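Local coordinates for protein synthesis inhibitor, putative (Thermotoga maritima, PDB 2B33) that belongs to the RutC (YjgF/UK114) family, assembles as a trimer, binds calcium and may have deaminase activity, at residues Asp83-Thr88 with Ile134-Gly139; Asn37-Ser42 with Lys71-Ala76. All coordinates share one frame; numbering follows the deposited sequence.

Overall arrangement
Interactions 1 and 2 illustrate strand pairing and helix packing within one sheet. Interaction 1 joins neighbouring antiparallel strands, 84-91 and 129-136, largely through backbone hydrogen bonds; it is mostly buried, but at its D83 and K137 end it becomes partly exposed and polar. Interaction 2 lays helix 59-76 on strand 38-44 mainly by apolar side chains, with no hydrogen bond across it, and all four touching residues are buried. Both reach the same sheet, where strands 129-136 and 38-44 are neighbours, and their centres are about 9 Å apart. They meet where A135 O probably accepts a hydrogen bond from M39 N, linking those two strands, and where V84 packs on L74.

Interaction 1: Asp83-Thr88 with Ile134-Gly139; sequences DVVKVT and IAVKEG
V85 and K86 both turn their N-H groups to I134, whose carbonyl oxygen is therefore gripped twice: V85 N sits 3.0 Å from I134 O in the carbonyl plane, while K86 N, 3.3 Å from I134 O, is tilted away from it. In return I134 N makes a nearly straight bond to K86 O (2.8 Å, 169°), and V136 N reaches D83 O at 2.8 Å from above the carbonyl plane. Two residues set against one make this a classic beta bulge, shifting the register by one where antiparallel strands 84-91 and 129-136 adjoin in the YjgF-like sheet.

Among the apolar contacts, V84 CG2 lies 4.2 Å from A135 CB, on the face where F108 of helix 97-108 also packs. V85 meets V136 CG2 with both of its methyls, V85 CG2 at 4.0 Å, and F40 of the second subunit packs against V85 as well.

With CG anti to its own carbonyl carbon (chi1 -62°), D83 rests its carboxylate against K137, D83 OD1 3.3 Å from K137 CB, without a salt bridge; OD2 accepts from S80 N, and K137 NZ bonds G78 O. Replacing D83 with an alanine would probably leave S80 N without this acceptor and the methylenes of K137 less covered.

Interaction 2: Asn37-Ser42 with Lys71-Ala76; sequences NMMFVS and KAILEA
I73 is the first residue of 71-76 to touch the strand, and it does so chiefly through its branch methyl. A chi1 of -66° sends CG1 opposite the carbonyl carbon and places I73 CG2 4.0 Å from V41 CG1, while the end of the longer branch, CD1, lies 4.1 Å from the same V41 methyl. I73 CG2 also stands 4.4 Å from M39 SD, a looser approach.

L74 follows on the next step of the helix. Its CD2 touches both strand residues, 4.0 Å from M39 SD and 4.2 Å from V41 CG2, the side chains of L74 and V41 crossing at about a right angle. The sulfur of M39 also touches the helix backbone, SD lying 3.9 Å from L74 CA. M39 is extended until its last torsion (chi3 -70°), where the bend brings CE to 3.9 Å from both I73 O and L74 O. Beyond L74, E75 points away from the strand, and A76 N closes the last turn on A72 O.

No hydrogen bond crosses the contact. M39 and V41, alternate residues of one strand, point to the same face, and a helix packed on that face, running roughly antiparallel to the strand (148° between the short axes), gives the helix-on-sheet layering of the YjgF-like alpha/beta fold.

Interaction 1: Asp83-Thr88 with Ile134-Gly139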
loop_
_atom_site.group_PDB
_atom_site.type_symbol
_atom_site.label_atom_id
_atom_site.label_comp_id
_atom_site.label_asym_id
_atom_site.label_seq_id
_atom_site.Cartn_x
_atom_site.Cartn_y
_atom_site.Cartn_z
ATOM N N ASP A 83 14.145 7.943 -8.958
ATOM C CA ASP A 83 13.730 6.556 -9.183
ATOM C C ASP A 83 12.386 6.201 -8.519
ATOM O O ASP A 83 11.764 5.204 -8.890
ATOM C CB ASP A 83 14.818 5.601 -8.678
ATOM C CG ASP A 83 16.125 5.765 -9.421
ATOM O OD1 ASP A 83 16.101 6.094 -10.630
ATOM O OD2 ASP A 83 17.183 5.532 -8.802
ATOM N N VAL A 84 11.935 7.014 -7.565
ATOM C CA VAL A 84 10.680 6.751 -6.849
ATOM C C VAL A 84 9.487 6.865 -7.799
ATOM O O VAL A 84 9.348 7.876 -8.484
ATOM C CB VAL A 84 10.494 7.702 -5.647
ATOM C CG1 VAL A 84 9.116 7.510 -4.984
ATOM C CG2 VAL A 84 11.595 7.461 -4.611
ATOM N N VAL A 85 8.654 5.823 -7.830
ATOM C CA VAL A 85 7.470 5.745 -8.708
ATOM C C VAL A 85 6.139 5.846 -7.978
ATOM O O VAL A 85 5.154 6.307 -8.555
ATOM C CB VAL A 85 7.452 4.434 -9.555
ATOM C CG1 VAL A 85 8.678 4.366 -10.461
ATOM C CG2 VAL A 85 7.356 3.167 -8.687
ATOM N N LYS A 86 6.110 5.395 -6.724
ATOM C CA LYS A 86 4.905 5.386 -5.927
ATOM C C LYS A 86 5.257 5.675 -4.483
ATOM O O LYS A 86 6.205 5.092 -3.942
ATOM C CB LYS A 86 4.217 4.025 -6.044
ATOM C CG LYS A 86 2.932 3.852 -5.228
ATOM C CD LYS A 86 1.851 4.861 -5.577
ATOM C CE LYS A 86 0.567 4.574 -4.822
ATOM N NZ LYS A 86 0.739 4.767 -3.382
ATOM N N VAL A 87 4.487 6.573 -3.876
ATOM C CA VAL A 87 4.655 6.969 -2.480
ATOM C C VAL A 87 3.292 6.842 -1.787
ATOM O O VAL A 87 2.254 6.983 -2.422
ATOM C CB VAL A 87 5.179 8.434 -2.385
ATOM C CG1 VAL A 87 5.359 8.861 -0.953
ATOM C CG2 VAL A 87 6.518 8.588 -3.135
ATOM N N THR A 88 3.300 6.528 -0.497
ATOM C CA THR A 88 2.073 6.486 0.293
ATOM C C THR A 88 2.364 7.242 1.582
ATOM O O THR A 88 3.258 6.862 2.330
ATOM C CB THR A 88 1.579 5.050 0.589
ATOM O OG1 THR A 88 1.278 4.375 -0.635
ATOM C CG2 THR A 88 0.302 5.071 1.422
ATOM N N ILE A 134 7.932 2.961 -3.214
ATOM C CA ILE A 134 8.462 1.944 -4.122
ATOM C C ILE A 134 9.226 2.758 -5.148
ATOM O O ILE A 134 8.757 3.822 -5.555
ATOM C CB ILE A 134 7.372 1.082 -4.819
ATOM C CG1 ILE A 134 6.602 0.261 -3.775
ATOM C CG2 ILE A 134 8.024 0.125 -5.845
ATOM C CD1 ILE A 134 5.356 -0.453 -4.285
ATOM N N ALA A 135 10.405 2.271 -5.530
ATOM C CA ALA A 135 11.259 2.924 -6.514
ATOM C C ALA A 135 11.686 1.904 -7.557
ATOM O O ALA A 135 11.779 0.713 -7.265
ATOM C CB ALA A 135 12.475 3.531 -5.837
ATOM N N VAL A 136 11.899 2.382 -8.779
ATOM C CA VAL A 136 12.347 1.556 -9.900
ATOM C C VAL A 136 13.324 2.414 -10.693
ATOM O O VAL A 136 13.074 3.605 -10.902
ATOM C CB VAL A 136 11.181 1.126 -10.825
ATOM C CG1 VAL A 136 11.666 0.125 -11.876
ATOM C CG2 VAL A 136 10.024 0.520 -10.021
ATOM N N LYS A 137 14.426 1.818 -11.135
ATOM C CA LYS A 137 15.443 2.550 -11.892
ATOM C C LYS A 137 15.804 1.816 -13.179
ATOM O O LYS A 137 15.186 0.795 -13.496
ATOM C CB LYS A 137 16.671 2.821 -11.011
ATOM C CG LYS A 137 17.606 1.642 -10.727
ATOM C CD LYS A 137 18.760 2.032 -9.792
ATOM C CE LYS A 137 19.544 3.245 -10.308
ATOM N NZ LYS A 137 20.871 3.405 -9.669
ATOM N N GLU A 138 16.773 2.366 -13.926
ATOM C CA GLU A 138 17.242 1.824 -15.215
ATOM C C GLU A 138 16.120 1.929 -16.275
ATOM O O GLU A 138 15.071 2.538 -16.019
ATOM C CB GLU A 138 17.800 0.373 -15.070
ATOM C CG GLU A 138 18.994 0.157 -14.121
ATOM C CD GLU A 138 20.089 1.210 -14.213
ATOM O OE1 GLU A 138 20.452 1.623 -15.337
ATOM O OE2 GLU A 138 20.605 1.606 -13.145
ATOM N N GLY A 139 16.358 1.388 -17.472
ATOM C CA GLY A 139 15.357 1.403 -18.535
ATOM C C GLY A 139 15.898 0.833 -19.836
ATOM O O GLY A 139 16.633 -0.159 -19.842
#

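Interaction 2: Asn37-Ser42 with Lys71-Ala76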
loop_
_atom_site.group_PDB
_atom_site.type_symbol
_atom_site.label_atom_id
_atom_site.label_comp_id
_atom_site.label_asym_id
_atom_site.label_seq_id
_atom_site.Cartn_x
_atom_site.Cartn_y
_atom_site.Cartn_z
ATOM N N ASN A 37 15.822 -4.350 -10.447
ATOM C CA ASN A 37 15.917 -2.893 -10.558
ATOM C C ASN A 37 14.914 -2.147 -9.666
ATOM O O ASN A 37 14.793 -0.934 -9.792
ATOM C CB ASN A 37 15.792 -2.438 -12.035
ATOM C CG ASN A 37 14.375 -2.609 -12.625
ATOM O OD1 ASN A 37 13.456 -3.127 -11.986
ATOM N ND2 ASN A 37 14.214 -2.169 -13.872
ATOM N N MET A 38 14.217 -2.872 -8.780
ATOM C CA MET A 38 13.196 -2.305 -7.888
ATOM C C MET A 38 13.594 -2.257 -6.417
ATOM O O MET A 38 14.204 -3.194 -5.924
ATOM C CB MET A 38 11.938 -3.166 -7.933
ATOM C CG MET A 38 11.266 -3.279 -9.282
ATOM S SD MET A 38 9.712 -4.174 -9.166
ATOM C CE MET A 38 8.677 -3.089 -8.160
ATOM N N MET A 39 13.189 -1.193 -5.719
ATOM C CA MET A 39 13.409 -1.058 -4.270
ATOM C C MET A 39 12.078 -0.820 -3.561
ATOM O O MET A 39 11.293 0.008 -4.000
ATOM C CB MET A 39 14.362 0.091 -3.929
ATOM C CG MET A 39 14.477 0.337 -2.409
ATOM S SD MET A 39 15.608 1.619 -1.882
ATOM C CE MET A 39 17.184 0.903 -2.256
ATOM N N PHE A 40 11.855 -1.523 -2.452
ATOM C CA PHE A 40 10.657 -1.371 -1.638
ATOM C C PHE A 40 11.112 -0.804 -0.294
ATOM O O PHE A 40 11.721 -1.518 0.486
ATOM C CB PHE A 40 9.975 -2.722 -1.444
ATOM C CG PHE A 40 9.448 -3.338 -2.717
ATOM C CD1 PHE A 40 10.279 -4.102 -3.535
ATOM C CD2 PHE A 40 8.116 -3.179 -3.083
ATOM C CE1 PHE A 40 9.792 -4.678 -4.703
ATOM C CE2 PHE A 40 7.622 -3.756 -4.249
ATOM C CZ PHE A 40 8.461 -4.509 -5.054
ATOM N N VAL A 41 10.830 0.470 -0.035
ATOM C CA VAL A 41 11.251 1.130 1.204
ATOM C C VAL A 41 10.178 1.041 2.299
ATOM O O VAL A 41 8.985 1.219 2.036
ATOM C CB VAL A 41 11.596 2.624 0.968
ATOM C CG1 VAL A 41 12.112 3.270 2.254
ATOM C CG2 VAL A 41 12.642 2.776 -0.143
ATOM N N SER A 42 10.632 0.777 3.526
ATOM C CA SER A 42 9.770 0.684 4.699
ATOM C C SER A 42 9.265 2.070 5.099
ATOM O O SER A 42 9.935 3.066 4.861
ATOM C CB SER A 42 10.542 0.080 5.874
ATOM O OG SER A 42 10.763 -1.300 5.692
ATOM N N LYS A 71 15.237 9.319 1.765
ATOM C CA LYS A 71 16.322 9.664 0.834
ATOM C C LYS A 71 17.634 8.920 1.121
ATOM O O LYS A 71 18.318 8.473 0.199
ATOM C CB LYS A 71 16.562 11.177 0.867
ATOM C CG LYS A 71 17.574 11.695 -0.148
ATOM C CD LYS A 71 17.668 13.202 -0.085
ATOM C CE LYS A 71 18.660 13.719 -1.102
ATOM N NZ LYS A 71 18.770 15.199 -1.048
ATOM N N ALA A 72 17.983 8.822 2.399
ATOM C CA ALA A 72 19.175 8.106 2.835
ATOM C C ALA A 72 19.101 6.626 2.469
ATOM O O ALA A 72 20.094 6.052 2.046
ATOM C CB ALA A 72 19.348 8.255 4.326
ATOM N N ILE A 73 17.921 6.020 2.623
ATOM C CA ILE A 73 17.712 4.598 2.306
ATOM C C ILE A 73 17.836 4.357 0.805
ATOM O O ILE A 73 18.511 3.421 0.382
ATOM C CB ILE A 73 16.351 4.088 2.841
ATOM C CG1 ILE A 73 16.363 4.115 4.370
ATOM C CG2 ILE A 73 16.077 2.646 2.384
ATOM C CD1 ILE A 73 15.003 4.045 5.020
ATOM N N LEU A 74 17.172 5.192 0.011
ATOM C CA LEU A 74 17.278 5.117 -1.446
ATOM C C LEU A 74 18.742 5.172 -1.855
ATOM O O LEU A 74 19.228 4.271 -2.533
ATOM C CB LEU A 74 16.519 6.271 -2.106
ATOM C CG LEU A 74 14.989 6.213 -2.015
ATOM C CD1 LEU A 74 14.367 7.587 -2.183
ATOM C CD2 LEU A 74 14.414 5.226 -3.032
ATOM N N GLU A 75 19.438 6.214 -1.405
ATOM C CA GLU A 75 20.858 6.428 -1.740
ATOM C C GLU A 75 21.832 5.358 -1.224
ATOM O O GLU A 75 22.884 5.156 -1.819
ATOM C CB GLU A 75 21.298 7.831 -1.303
ATOM C CG GLU A 75 20.622 8.942 -2.115
ATOM C CD GLU A 75 20.965 10.348 -1.643
ATOM O OE1 GLU A 75 21.511 10.517 -0.531
ATOM O OE2 GLU A 75 20.663 11.300 -2.391
ATOM N N ALA A 76 21.482 4.687 -0.127
ATOM C CA ALA A 76 22.307 3.608 0.424
ATOM C C ALA A 76 22.264 2.347 -0.453
ATOM O O ALA A 76 23.202 1.552 -0.427
ATOM C CB ALA A 76 21.856 3.277 1.826
#